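Local coordinates for BPH (Thiobacillus denitrificans, PDB 5OVS), which forms a tetradecameric double-ring bacterial homologue of the proteasome, probably an N-terminal nucleophile peptidase that degrades proteins inside its cavity, at residues T4-D9 / G146-A151; S44-T49 / P69-V74. All coordinates share one frame; numbering follows the deposited sequence.

How the contacts relate
Both contacts are buried and pack an element from outside the sheet on a strand, but on different sheets: contact 1 seats helix 141-151 on strand 3-8 of the four-stranded sheet, contact 2 seats the loop leading into helix 74-91 on strand 44-48 of the five-stranded sheet. Their centres lie 19 Å apart, and their nearest atoms about 6 Å. Contact 2 sits nearer the centre of the chain, 8 Å against 14 Å. Contact 1 is thioether and methyl packing on a helix that also meets another subunit; contact 2 sets a loop leucine against a strand valine and a strand serine hydroxyl, and the residues after the leucine carry charge (Asp72) and cap the helix (Ser73).

Contact 1: residues T4-D9 / G146-A151; sequences TIVRKD and GAMYAA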
loop_
_atom_site.group_PDB
_atom_site.type_symbol
_atom_site.label_atom_id
_atom_site.label_comp_id
_atom_site.label_asym_id
_atom_site.label_seq_id
_atom_site.Cartn_x
_atom_site.Cartn_y
_atom_site.Cartn_z
ATOM N N THR K 4 26.775 -20.204 23.602
ATOM C CA THR K 4 26.428 -21.551 23.995
ATOM C C THR K 4 26.560 -21.740 25.507
ATOM O O THR K 4 27.304 -21.023 26.209
ATOM C CB THR K 4 27.297 -22.597 23.281
ATOM O OG1 THR K 4 28.672 -22.362 23.597
ATOM C CG2 THR K 4 27.105 -22.527 21.746
ATOM N N ILE K 5 25.822 -22.718 26.005
ATOM C CA ILE K 5 25.850 -23.012 27.408
ATOM C C ILE K 5 25.674 -24.516 27.593
ATOM O O ILE K 5 24.871 -25.142 26.910
ATOM C CB ILE K 5 24.785 -22.190 28.149
ATOM C CG1 ILE K 5 25.129 -22.121 29.636
ATOM C CG2 ILE K 5 23.392 -22.735 27.872
ATOM C CD1 ILE K 5 24.414 -21.018 30.361
ATOM N N VAL K 6 26.473 -25.086 28.486
ATOM C CA VAL K 6 26.570 -26.530 28.632
ATOM C C VAL K 6 26.769 -26.919 30.098
ATOM O O VAL K 6 27.494 -26.264 30.865
ATOM C CB VAL K 6 27.718 -27.107 27.797
ATOM C CG1 VAL K 6 27.772 -28.620 27.949
ATOM C CG2 VAL K 6 27.567 -26.715 26.330
ATOM N N ARG K 7 26.118 -28.019 30.441
ATOM C CA ARG K 7 26.107 -28.588 31.755
ATOM C C ARG K 7 26.486 -30.058 31.574
ATOM O O ARG K 7 25.754 -30.810 30.941
ATOM C CB ARG K 7 24.675 -28.448 32.259
ATOM C CG ARG K 7 24.444 -28.820 33.702
ATOM C CD ARG K 7 23.009 -29.270 33.918
ATOM N NE ARG K 7 22.937 -30.043 35.151
ATOM C CZ ARG K 7 22.379 -29.637 36.286
ATOM N NH1 ARG K 7 21.788 -28.452 36.377
ATOM N NH2 ARG K 7 22.400 -30.443 37.339
ATOM N N LYS K 8 27.635 -30.482 32.081
ATOM C CA LYS K 8 28.034 -31.877 31.901
ATOM C C LYS K 8 29.067 -32.296 32.915
ATOM O O LYS K 8 30.029 -31.575 33.144
ATOM C CB LYS K 8 28.597 -32.103 30.497
ATOM C CG LYS K 8 29.154 -33.498 30.285
ATOM C CD LYS K 8 29.721 -33.698 28.892
ATOM C CE LYS K 8 30.364 -35.073 28.778
ATOM N NZ LYS K 8 30.801 -35.412 27.395
ATOM N N ASP K 9 28.856 -33.477 33.501
ATOM C CA ASP K 9 29.776 -34.078 34.478
ATOM C C ASP K 9 30.139 -33.178 35.673
ATOM O O ASP K 9 31.313 -33.063 36.027
ATOM C CB ASP K 9 31.061 -34.554 33.782
ATOM C CG ASP K 9 30.816 -35.665 32.784
ATOM O OD1 ASP K 9 29.879 -36.464 32.968
ATOM O OD2 ASP K 9 31.590 -35.754 31.818
ATOM N N GLY K 146 23.179 -28.444 16.567
ATOM C CA GLY K 146 23.534 -29.650 15.836
ATOM C C GLY K 146 24.899 -30.179 16.219
ATOM O O GLY K 146 25.081 -31.381 16.438
ATOM N N ALA K 147 25.865 -29.275 16.323
ATOM C CA ALA K 147 27.212 -29.664 16.713
ATOM C C ALA K 147 27.242 -30.217 18.152
ATOM O O ALA K 147 27.826 -31.278 18.404
ATOM C CB ALA K 147 28.168 -28.494 16.553
ATOM N N MET K 148 26.602 -29.526 19.086
ATOM C CA MET K 148 26.586 -30.016 20.474
ATOM C C MET K 148 25.747 -31.281 20.629
ATOM O O MET K 148 26.058 -32.139 21.450
ATOM C CB MET K 148 26.123 -28.929 21.435
ATOM C CG MET K 148 27.116 -27.790 21.468
ATOM S SD MET K 148 26.775 -26.469 22.616
ATOM C CE MET K 148 25.208 -25.864 21.981
ATOM N N TYR K 149 24.707 -31.416 19.818
ATOM C CA TYR K 149 23.940 -32.648 19.796
ATOM C C TYR K 149 24.855 -33.826 19.489
ATOM O O TYR K 149 24.741 -34.873 20.116
ATOM C CB TYR K 149 22.793 -32.572 18.779
ATOM C CG TYR K 149 22.091 -33.896 18.545
ATOM C CD1 TYR K 149 21.136 -34.366 19.431
ATOM C CD2 TYR K 149 22.409 -34.686 17.444
ATOM C CE1 TYR K 149 20.505 -35.579 19.227
ATOM C CE2 TYR K 149 21.787 -35.899 17.235
ATOM C CZ TYR K 149 20.838 -36.335 18.119
ATOM O OH TYR K 149 20.228 -37.538 17.896
ATOM N N ALA K 150 25.766 -33.638 18.540
ATOM C CA ALA K 150 26.687 -34.686 18.115
ATOM C C ALA K 150 27.797 -34.984 19.113
ATOM O O ALA K 150 28.263 -36.110 19.184
ATOM C CB ALA K 150 27.310 -34.311 16.787
ATOM N N ALA K 151 28.228 -33.983 19.869
ATOM C CA ALA K 151 29.415 -34.099 20.715
ATOM C C ALA K 151 29.129 -34.182 22.216
ATOM O O ALA K 151 30.045 -34.386 23.010
ATOM C CB ALA K 151 30.325 -32.909 20.449
#
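Met148 reaches from helix 141-151 to the inner strand 3-8, where its sulfur and methyl lie against Thr4 and Val6, two residues apart on the same face of the strand. All the touching is van der Waals packing. The thioether sulfur SD meets Val6 CG2 at 3.8 Å and passes Thr4 CB at 4.0 Å, while the terminal methyl CE rests on Thr4 CG2 at 3.8 Å. The bend at the last torsion of Met148 (chi3 -62°) turns CE from the line of the chain toward the threonine, so the sulfur lies against both residues and the methyl against Thr4 alone. Phe134 and Ala136 of the adjacent strand 134-137 also touch Met148. With an alanine here the SD and CE contacts are gone, which would probably leave a gap between the helix and Thr4 and Val6.

No hydrogen bond crosses the contact; the polar groups beside it are paired with other parts of the chain. Thr4 OG1 bonds to Ala163 O of helix 159-173, so the threonine shows Met148 its carbon side while its hydroxyl is satisfied by the second helix. Lys8 NZ bonds to Tyr152 O and Leu157 O, in the loop after helix 141-151. Ala147 and Ala150 pack on a second subunit. The fit of strand and helix thus rests on side-chain shape and the exclusion of water, as between the layers of a sheet-and-helix sandwich.

Contact 2: residues S44-T49 / P69-V74; sequences SYVAIT and PQLDSV
Leu71 pushes its side chain from the loop ahead of helix 74-91 toward strand 44-48, meeting Ser44 with CB and CD1, and Val46 with CD1 alone. Its CG stands beside the backbone N, anti to the carbonyl carbon (chi1 -59°), and CD1 continues the chain outward (chi2 168°), which sends this methyl toward the strand. CD1 comes within 4.2 Å of Ser44 CB and a looser 4.4 Å of Val46 CG2. The leucine is also packed by Ile77 and Val80 of helix 74-91 and by Ile113 of strand 111-115, so helix and sheet both close on it.

Ser44 turns its hydroxyl toward the loop: with OG anti to the carbonyl carbon (chi1 -67°), the oxygen comes to rest 3.9 Å from Leu71 CB and 4.0 Å from Leu71 O. The latter distance is too long for a direct bond. Instead Asn115 ND2 makes weak hydrogen bonds to both oxygens, so one amide from strand 111-115 loosely bridges the strand hydroxyl and the loop carbonyl.

Past the leucine the loop turns polar. Asp72 forms salt bridges with Arg76 and Arg117, and Ser73 OG accepts a bond from Arg76 N as the N-cap of helix 74-91. Two residues before that N-cap, Leu71 packs the approach to the helix against a β-sheet, consistent with the αββα sandwich of the proteasome family, in which helices lie on the outer faces of two β-sheets.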
loop_
_atom_site.group_PDB
_atom_site.type_symbol
_atom_site.label_atom_id
_atom_site.label_comp_id
_atom_site.label_asym_id
_atom_site.label_seq_id
_atom_site.Cartn_x
_atom_site.Cartn_y
_atom_site.Cartn_z
ATOM N N SER K 44 27.485 -15.063 38.226
ATOM C CA SER K 44 26.954 -15.516 36.943
ATOM C C SER K 44 27.751 -14.926 35.786
ATOM O O SER K 44 28.320 -13.844 35.901
ATOM C CB SER K 44 25.481 -15.126 36.787
ATOM O OG SER K 44 24.662 -15.826 37.702
ATOM N N TYR K 45 27.789 -15.647 34.672
ATOM C CA TYR K 45 28.285 -15.103 33.418
ATOM C C TYR K 45 27.100 -14.985 32.504
ATOM O O TYR K 45 26.328 -15.932 32.376
ATOM C CB TYR K 45 29.304 -16.019 32.773
ATOM C CG TYR K 45 30.598 -16.125 33.532
ATOM C CD1 TYR K 45 31.529 -15.095 33.515
ATOM C CD2 TYR K 45 30.897 -17.261 34.255
ATOM C CE1 TYR K 45 32.724 -15.200 34.212
ATOM C CE2 TYR K 45 32.086 -17.377 34.954
ATOM C CZ TYR K 45 32.993 -16.346 34.930
ATOM O OH TYR K 45 34.168 -16.476 35.630
ATOM N N VAL K 46 26.954 -13.826 31.876
ATOM C CA VAL K 46 25.851 -13.571 30.978
ATOM C C VAL K 46 26.397 -13.369 29.564
ATOM O O VAL K 46 27.241 -12.506 29.337
ATOM C CB VAL K 46 25.027 -12.350 31.434
ATOM C CG1 VAL K 46 23.789 -12.170 30.560
ATOM C CG2 VAL K 46 24.627 -12.510 32.890
ATOM N N ALA K 47 25.915 -14.192 28.639
ATOM C CA ALA K 47 26.324 -14.159 27.243
ATOM C C ALA K 47 25.184 -13.555 26.447
ATOM O O ALA K 47 24.048 -14.002 26.564
ATOM C CB ALA K 47 26.639 -15.561 26.751
ATOM N N ILE K 48 25.494 -12.538 25.648
ATOM C CA ILE K 48 24.473 -11.640 25.116
ATOM C C ILE K 48 24.474 -11.629 23.591
ATOM O O ILE K 48 25.519 -11.492 22.993
ATOM C CB ILE K 48 24.691 -10.218 25.648
ATOM C CG1 ILE K 48 24.725 -10.236 27.188
ATOM C CG2 ILE K 48 23.593 -9.300 25.143
ATOM C CD1 ILE K 48 25.308 -8.994 27.844
ATOM N N THR K 49 23.302 -11.803 22.977
ATOM C CA THR K 49 23.147 -11.744 21.513
ATOM C C THR K 49 22.340 -10.498 21.147
ATOM O O THR K 49 21.700 -9.899 22.010
ATOM C CB THR K 49 22.412 -12.979 20.966
ATOM O OG1 THR K 49 21.018 -12.901 21.289
ATOM C CG2 THR K 49 22.973 -14.247 21.557
ATOM N N PRO K 69 22.105 -8.826 41.096
ATOM C CA PRO K 69 20.918 -9.673 41.110
ATOM C C PRO K 69 21.259 -11.160 41.283
ATOM O O PRO K 69 22.243 -11.645 40.733
ATOM C CB PRO K 69 20.314 -9.435 39.727
ATOM C CG PRO K 69 21.491 -9.155 38.865
ATOM C CD PRO K 69 22.431 -8.367 39.734
ATOM N N GLN K 70 20.455 -11.870 42.056
ATOM C CA GLN K 70 20.602 -13.308 42.159
ATOM C C GLN K 70 19.912 -13.865 40.938
ATOM O O GLN K 70 18.718 -13.642 40.750
ATOM C CB GLN K 70 19.940 -13.835 43.421
ATOM C CG GLN K 70 20.666 -13.425 44.687
ATOM C CD GLN K 70 20.027 -13.983 45.952
ATOM O OE1 GLN K 70 20.516 -13.758 47.061
ATOM N NE2 GLN K 70 18.935 -14.718 45.790
ATOM N N LEU K 71 20.675 -14.562 40.103
ATOM C CA LEU K 71 20.191 -15.070 38.809
ATOM C C LEU K 71 20.296 -16.592 38.819
ATOM O O LEU K 71 20.901 -17.173 37.933
ATOM C CB LEU K 71 21.046 -14.496 37.669
ATOM C CG LEU K 71 21.093 -12.976 37.521
ATOM C CD1 LEU K 71 22.188 -12.531 36.560
ATOM C CD2 LEU K 71 19.744 -12.439 37.087
ATOM N N ASP K 72 19.733 -17.232 39.845
ATOM C CA ASP K 72 19.912 -18.672 40.048
ATOM C C ASP K 72 18.614 -19.456 40.184
ATOM O O ASP K 72 18.623 -20.606 40.623
ATOM C CB ASP K 72 20.825 -18.935 41.248
ATOM C CG ASP K 72 20.369 -18.228 42.528
ATOM O OD1 ASP K 72 19.220 -17.750 42.642
ATOM O OD2 ASP K 72 21.204 -18.159 43.441
ATOM N N SER K 73 17.500 -18.843 39.798
ATOM C CA SER K 73 16.263 -19.582 39.545
ATOM C C SER K 73 15.479 -18.923 38.411
ATOM O O SER K 73 15.687 -17.747 38.105
ATOM C CB SER K 73 15.404 -19.606 40.791
ATOM O OG SER K 73 14.665 -18.404 40.884
ATOM N N VAL K 74 14.572 -19.683 37.801
ATOM C CA VAL K 74 13.712 -19.183 36.729
ATOM C C VAL K 74 12.888 -17.969 37.193
ATOM O O VAL K 74 12.874 -16.926 36.524
ATOM C CB VAL K 74 12.792 -20.312 36.198
ATOM C CG1 VAL K 74 11.648 -19.769 35.355
ATOM C CG2 VAL K 74 13.598 -21.309 35.387
#